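Local coordinates for protein ABC-type amino acid transport system, periplasmic component (Caldanaerobacter subterraneus subsp. tengcongensis MB4, PDB 4YMX) that binds arginine between its two lobes and, as the substrate-binding protein of an amino acid ABC transporter, probably delivers it to the membrane-embedded partner, at residues 71-76 with 102-107; 195-200 with 207-212. One frame throughout, in Å; residues are numbered along the deposited sequence.

Interaction 1: 71-76 with 102-107. With ARG (arginine), chain C.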
loop_
_atom_site.group_PDB
_atom_site.type_symbol
_atom_site.label_atom_id
_atom_site.label_comp_id
_atom_site.label_asym_id
_atom_site.label_seq_id
_atom_site.Cartn_x
_atom_site.Cartn_y
_atom_site.Cartn_z
ATOM N N ASN A 71 3.917 -8.592 13.090
ATOM C CA ASN A 71 4.486 -9.048 14.346
ATOM C C ASN A 71 3.470 -9.778 15.215
ATOM O O ASN A 71 3.837 -10.717 15.929
ATOM C CB ASN A 71 5.198 -7.916 15.081
ATOM C CG ASN A 71 6.627 -7.765 14.626
ATOM O OD1 ASN A 71 7.450 -8.661 14.822
ATOM N ND2 ASN A 71 6.932 -6.638 14.011
ATOM N N ALA A 72 2.199 -9.401 15.113
ATOM C CA ALA A 72 1.153 -10.125 15.832
ATOM C C ALA A 72 1.027 -11.544 15.279
ATOM O O ALA A 72 0.834 -12.507 16.031
ATOM C CB ALA A 72 -0.185 -9.386 15.746
ATOM N N ILE A 73 1.152 -11.679 13.960
ATOM C CA ILE A 73 1.093 -12.987 13.323
ATOM C C ILE A 73 2.293 -13.835 13.739
ATOM O O ILE A 73 2.139 -15.012 14.097
ATOM C CB ILE A 73 1.036 -12.847 11.783
ATOM C CG1 ILE A 73 -0.294 -12.218 11.353
ATOM C CG2 ILE A 73 1.282 -14.203 11.091
ATOM C CD1 ILE A 73 -0.290 -11.714 9.909
ATOM N N ALA A 74 3.487 -13.240 13.700
ATOM C CA ALA A 74 4.702 -13.957 14.081
ATOM C C ALA A 74 4.613 -14.431 15.528
ATOM O O ALA A 74 5.050 -15.540 15.843
ATOM C CB ALA A 74 5.918 -13.087 13.884
ATOM N N LYS A 75 4.045 -13.601 16.400
ATOM C CA LYS A 75 3.918 -13.954 17.813
ATOM C C LYS A 75 2.934 -15.095 18.056
ATOM O O LYS A 75 3.197 -15.979 18.887
ATOM C CB LYS A 75 3.589 -12.729 18.662
ATOM C CG LYS A 75 4.794 -11.824 18.849
ATOM C CD LYS A 75 4.618 -10.865 20.015
ATOM C CE LYS A 75 5.710 -9.806 20.025
ATOM N NZ LYS A 75 5.144 -8.455 19.753
ATOM N N LYS A 76 1.825 -15.099 17.322
ATOM C CA LYS A 76 0.879 -16.214 17.371
ATOM C C LYS A 76 1.545 -17.521 16.953
ATOM O O LYS A 76 1.320 -18.574 17.558
ATOM C CB LYS A 76 -0.323 -15.929 16.469
ATOM C CG LYS A 76 -1.420 -16.985 16.521
ATOM C CD LYS A 76 -2.039 -17.114 17.907
ATOM C CE LYS A 76 -3.297 -17.970 17.844
ATOM N NZ LYS A 76 -3.976 -18.084 19.162
ATOM N N MET A 102 4.307 -14.637 3.263
ATOM C CA MET A 102 3.131 -13.791 3.226
ATOM C C MET A 102 3.536 -12.409 2.760
ATOM O O MET A 102 4.710 -12.029 2.850
ATOM C CB MET A 102 2.434 -13.715 4.595
ATOM C CG MET A 102 3.244 -13.016 5.675
ATOM S SD MET A 102 2.346 -12.990 7.234
ATOM C CE MET A 102 3.582 -12.300 8.330
ATOM N N VAL A 103 2.557 -11.677 2.244
ATOM C CA VAL A 103 2.763 -10.296 1.848
ATOM C C VAL A 103 1.778 -9.424 2.608
ATOM O O VAL A 103 0.574 -9.692 2.627
ATOM C CB VAL A 103 2.569 -10.098 0.330
ATOM C CG1 VAL A 103 2.442 -8.614 -0.015
ATOM C CG2 VAL A 103 3.707 -10.753 -0.451
ATOM N N ILE A 104 2.300 -8.392 3.263
ATOM C CA ILE A 104 1.462 -7.364 3.856
ATOM C C ILE A 104 2.018 -6.047 3.337
ATOM O O ILE A 104 3.144 -5.680 3.653
ATOM C CB ILE A 104 1.475 -7.400 5.394
ATOM C CG1 ILE A 104 1.421 -8.847 5.905
ATOM C CG2 ILE A 104 0.290 -6.617 5.924
ATOM C CD1 ILE A 104 1.196 -8.960 7.419
ATOM N N ALA A 105 1.245 -5.362 2.501
ATOM C CA ALA A 105 1.743 -4.172 1.816
ATOM C C ALA A 105 0.608 -3.269 1.350
ATOM O O ALA A 105 0.595 -2.799 0.206
ATOM C CB ALA A 105 2.613 -4.583 0.620
ATOM N N GLY A 106 -0.366 -3.045 2.226
ATOM C CA GLY A 106 -1.551 -2.290 1.859
ATOM C C GLY A 106 -2.168 -2.828 0.579
ATOM O O GLY A 106 -2.615 -2.070 -0.293
ATOM N N MET A 107 -2.176 -4.155 0.454
ATOM C CA MET A 107 -2.480 -4.799 -0.813
ATOM C C MET A 107 -3.954 -5.149 -0.949
ATOM O O MET A 107 -4.536 -5.825 -0.096
ATOM C CB MET A 107 -1.624 -6.049 -0.990
ATOM C CG MET A 107 -1.934 -6.771 -2.290
ATOM S SD MET A 107 -0.907 -8.212 -2.613
ATOM C CE MET A 107 0.637 -7.420 -3.077
HETATM N N ARG C . -3.577 -0.774 -2.572
HETATM C CA ARG C . -2.869 -0.689 -3.877
HETATM C C ARG C . -2.742 -2.062 -4.511
HETATM O O ARG C . -3.063 -3.073 -3.888
HETATM C CB ARG C . -1.482 -0.071 -3.689
HETATM C CG ARG C . -0.626 -0.781 -2.659
HETATM C CD ARG C . 0.818 -0.309 -2.708
HETATM N NE ARG C . 1.551 -0.737 -1.526
HETATM C CZ ARG C . 2.830 -0.466 -1.295
HETATM N NH1 ARG C . 3.543 0.231 -2.163
HETATM N NH2 ARG C . 3.396 -0.905 -0.187
HETATM O OXT ARG C . -2.318 -2.183 -5.659
#
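Ile-73 on helix 65-77 meets Met-102 and Ile-104 tip to tip, and the touching is wholly apolar. Its CD1 lies 4.0 Å from both Met-102 SD and Ile-104 CD1, while the other branch, CG2, rests against Met-102 CE. Met-102 makes this reach with CG tucked between its backbone N and carbonyl carbon (chi1 67°) and the rest of the chain extended, which carries SD and CE out to the helix. Strand 102-103 is the middle strand of a five-stranded mixed sheet, flanked by strands 38-43 and 222-227, and the contact lays helix 65-77 against this sheet in one lobe of a type II periplasmic-binding-protein fold. Val-237 and Val-240 of helix 231-247 also touch Ile-73. With an alanine here both branches go, which would probably leave Met-102 SD and Ile-104 CD1 facing a gap. Just beyond Ile-104 the chain enters the ligand pocket and offers two backbone carbonyls to the bound arginine. Ala-105 O accepts from NE of the ligand at 2.9 Å and, weakly, from NH2, whereas Gly-106 O takes the ligand's amino N at 2.8 Å. Asp-66 OD2, from the start of the same helix, bonds Gly-106 N.

Interaction 2: 195-200 with 207-212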
loop_
_atom_site.group_PDB
_atom_site.type_symbol
_atom_site.label_atom_id
_atom_site.label_comp_id
_atom_site.label_asym_id
_atom_site.label_seq_id
_atom_site.Cartn_x
_atom_site.Cartn_y
_atom_site.Cartn_z
ATOM N N THR A 195 -4.489 7.812 2.578
ATOM C CA THR A 195 -3.711 7.839 3.815
ATOM C C THR A 195 -2.220 7.969 3.542
ATOM O O THR A 195 -1.488 8.597 4.307
ATOM C CB THR A 195 -3.971 6.612 4.686
ATOM O OG1 THR A 195 -3.690 5.427 3.938
ATOM C CG2 THR A 195 -5.417 6.605 5.161
ATOM N N VAL A 196 -1.770 7.364 2.451
ATOM C CA VAL A 196 -0.370 7.480 2.067
ATOM C C VAL A 196 -0.034 8.884 1.544
ATOM O O VAL A 196 1.011 9.446 1.897
ATOM C CB VAL A 196 0.003 6.384 1.052
ATOM C CG1 VAL A 196 1.434 6.549 0.585
ATOM C CG2 VAL A 196 -0.164 5.010 1.700
ATOM N N ALA A 197 -0.914 9.446 0.719
ATOM C CA ALA A 197 -0.747 10.833 0.290
ATOM C C ALA A 197 -0.634 11.775 1.493
ATOM O O ALA A 197 0.208 12.676 1.507
ATOM C CB ALA A 197 -1.891 11.259 -0.618
ATOM N N LYS A 198 -1.480 11.577 2.501
ATOM C CA LYS A 198 -1.422 12.439 3.679
ATOM C C LYS A 198 -0.060 12.343 4.366
ATOM O O LYS A 198 0.508 13.347 4.798
ATOM C CB LYS A 198 -2.556 12.118 4.657
ATOM C CG LYS A 198 -3.949 12.426 4.132
ATOM C CD LYS A 198 -4.972 12.180 5.231
ATOM C CE LYS A 198 -6.380 12.502 4.780
ATOM N NZ LYS A 198 -7.373 12.175 5.852
ATOM N N ALA A 199 0.484 11.136 4.443
ATOM C CA ALA A 199 1.786 10.951 5.066
ATOM C C ALA A 199 2.885 11.689 4.300
ATOM O O ALA A 199 3.691 12.410 4.897
ATOM C CB ALA A 199 2.108 9.476 5.177
ATOM N N TYR A 200 2.919 11.516 2.981
ATOM C CA TYR A 200 3.917 12.206 2.167
ATOM C C TYR A 200 3.781 13.726 2.229
ATOM O O TYR A 200 4.784 14.440 2.200
ATOM C CB TYR A 200 3.851 11.732 0.717
ATOM C CG TYR A 200 4.655 10.472 0.429
ATOM C CD1 TYR A 200 4.068 9.211 0.491
ATOM C CD2 TYR A 200 5.998 10.551 0.081
ATOM C CE1 TYR A 200 4.799 8.062 0.218
ATOM C CE2 TYR A 200 6.741 9.407 -0.185
ATOM C CZ TYR A 200 6.131 8.167 -0.117
ATOM O OH TYR A 200 6.865 7.034 -0.392
ATOM N N MET A 207 2.123 20.398 -2.000
ATOM C CA MET A 207 1.175 19.518 -2.674
ATOM C C MET A 207 -0.170 19.469 -1.948
ATOM O O MET A 207 -0.266 19.751 -0.748
ATOM C CB MET A 207 1.757 18.105 -2.786
ATOM C CG MET A 207 2.982 18.021 -3.683
ATOM S SD MET A 207 3.666 16.363 -3.646
ATOM C CE MET A 207 5.158 16.576 -4.616
ATOM N N LYS A 208 -1.205 19.085 -2.689
ATOM C CA LYS A 208 -2.546 18.930 -2.139
ATOM C C LYS A 208 -3.221 17.690 -2.703
ATOM O O LYS A 208 -2.862 17.203 -3.780
ATOM C CB LYS A 208 -3.406 20.174 -2.408
ATOM C CG LYS A 208 -3.679 20.422 -3.871
ATOM C CD LYS A 208 -4.460 21.706 -4.079
ATOM C CE LYS A 208 -4.618 21.960 -5.566
ATOM N NZ LYS A 208 -5.386 23.218 -5.795
ATOM N N ILE A 209 -4.199 17.185 -1.965
ATOM C CA ILE A 209 -4.974 16.031 -2.381
ATOM C C ILE A 209 -6.273 16.514 -3.014
ATOM O O ILE A 209 -6.954 17.383 -2.463
ATOM C CB ILE A 209 -5.294 15.154 -1.170
ATOM C CG1 ILE A 209 -3.994 14.616 -0.575
ATOM C CG2 ILE A 209 -6.231 14.015 -1.552
ATOM C CD1 ILE A 209 -4.162 13.894 0.762
ATOM N N LEU A 210 -6.597 15.959 -4.176
ATOM C CA LEU A 210 -7.907 16.146 -4.784
ATOM C C LEU A 210 -8.711 14.859 -4.631
ATOM O O LEU A 210 -8.304 13.783 -5.100
ATOM C CB LEU A 210 -7.788 16.539 -6.257
ATOM C CG LEU A 210 -7.000 17.824 -6.493
ATOM C CD1 LEU A 210 -6.882 18.138 -7.977
ATOM C CD2 LEU A 210 -7.628 18.990 -5.740
ATOM N N TYR A 211 -9.843 14.972 -3.942
ATOM C CA TYR A 211 -10.760 13.852 -3.755
ATOM C C TYR A 211 -11.728 13.779 -4.926
ATOM O O TYR A 211 -12.769 14.439 -4.931
ATOM C CB TYR A 211 -11.513 13.995 -2.423
ATOM C CG TYR A 211 -10.577 13.858 -1.245
ATOM C CD1 TYR A 211 -10.287 12.613 -0.713
ATOM C CD2 TYR A 211 -9.948 14.965 -0.693
ATOM C CE1 TYR A 211 -9.410 12.471 0.347
ATOM C CE2 TYR A 211 -9.056 14.833 0.368
ATOM C CZ TYR A 211 -8.799 13.579 0.883
ATOM O OH TYR A 211 -7.915 13.449 1.929
ATOM N N MET A 212 -11.381 12.987 -5.931
ATOM C CA MET A 212 -12.226 12.850 -7.115
ATOM C C MET A 212 -12.989 11.544 -7.049
ATOM O O MET A 212 -12.375 10.485 -6.931
ATOM C CB MET A 212 -11.361 12.860 -8.368
ATOM C CG MET A 212 -10.448 14.059 -8.472
ATOM S SD MET A 212 -9.569 14.021 -10.030
ATOM C CE MET A 212 -8.648 15.546 -9.952
HETATM O O HOH W 1 -9.494 11.806 4.188
#
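With CG1 of Ile-209 anti to its own carbonyl carbon (chi1 -63°) and CD1 carried onward by a nearly straight second torsion, the isoleucine points its end methyl at helix 194-201; Lys-198, extended beyond CG, runs across that side chain at about a right angle. CD1 of Ile-209 touches two consecutive helix residues, 3.7 Å from both Ala-197 CB and Lys-198 CG. Ala-197 CB also meets CG1 of Ile-209 and, consistent with the small alanine, the CA atoms of Ala-197 and Ile-209 are 7.2 Å apart. Strand 207-210 is an outermost strand of the second lobe's mixed sheet, next to strand 128-133, whose Val-131 touches Ala-197 and whose Val-129 touches Ile-209; the helix thus packs against a sheet edge in an alpha/beta lobe. Further along the lysine, Tyr-211 brings its OH to 3.4 Å from Lys-198 CE. CG2 of Ile-209 lies 3.5 Å above the plane of the Tyr-211 ring, displaced from the ring centre. The phenol OH hydrogen-bonds Asp-194 OD1, and Asp-194 OD2 forms a long, weak ion pair with Lys-198 NZ. One water accepts from Lys-198 NZ at 2.7 Å and donates to Tyr-211 OH at 3.2 Å. The lysine therefore works in two ways, its CG resting on the end methyl of Ile-209 while its charged end joins a hydrated polar cluster at the surface.

In the fold
Both contacts lay a helix on a five-stranded mixed sheet, but in different lobes, with centres about 25 Å apart on opposite sides of the chain's centre. Interaction 1 is buried and joins helix 65-77 to the middle strand of its sheet using only hydrocarbon and sulfur. Interaction 2 is partly buried: it joins helix 194-201 to an outermost strand, and its small apolar centre gives way at the surface to lysine, tyrosine and water. The two share no element. Residues 102-107 run on to hold the bound arginine directly, whereas the side chain of Ala-197 is about 12 Å from it; Glu-193, just before helix 194-201, brings the second lobe to the same ligand.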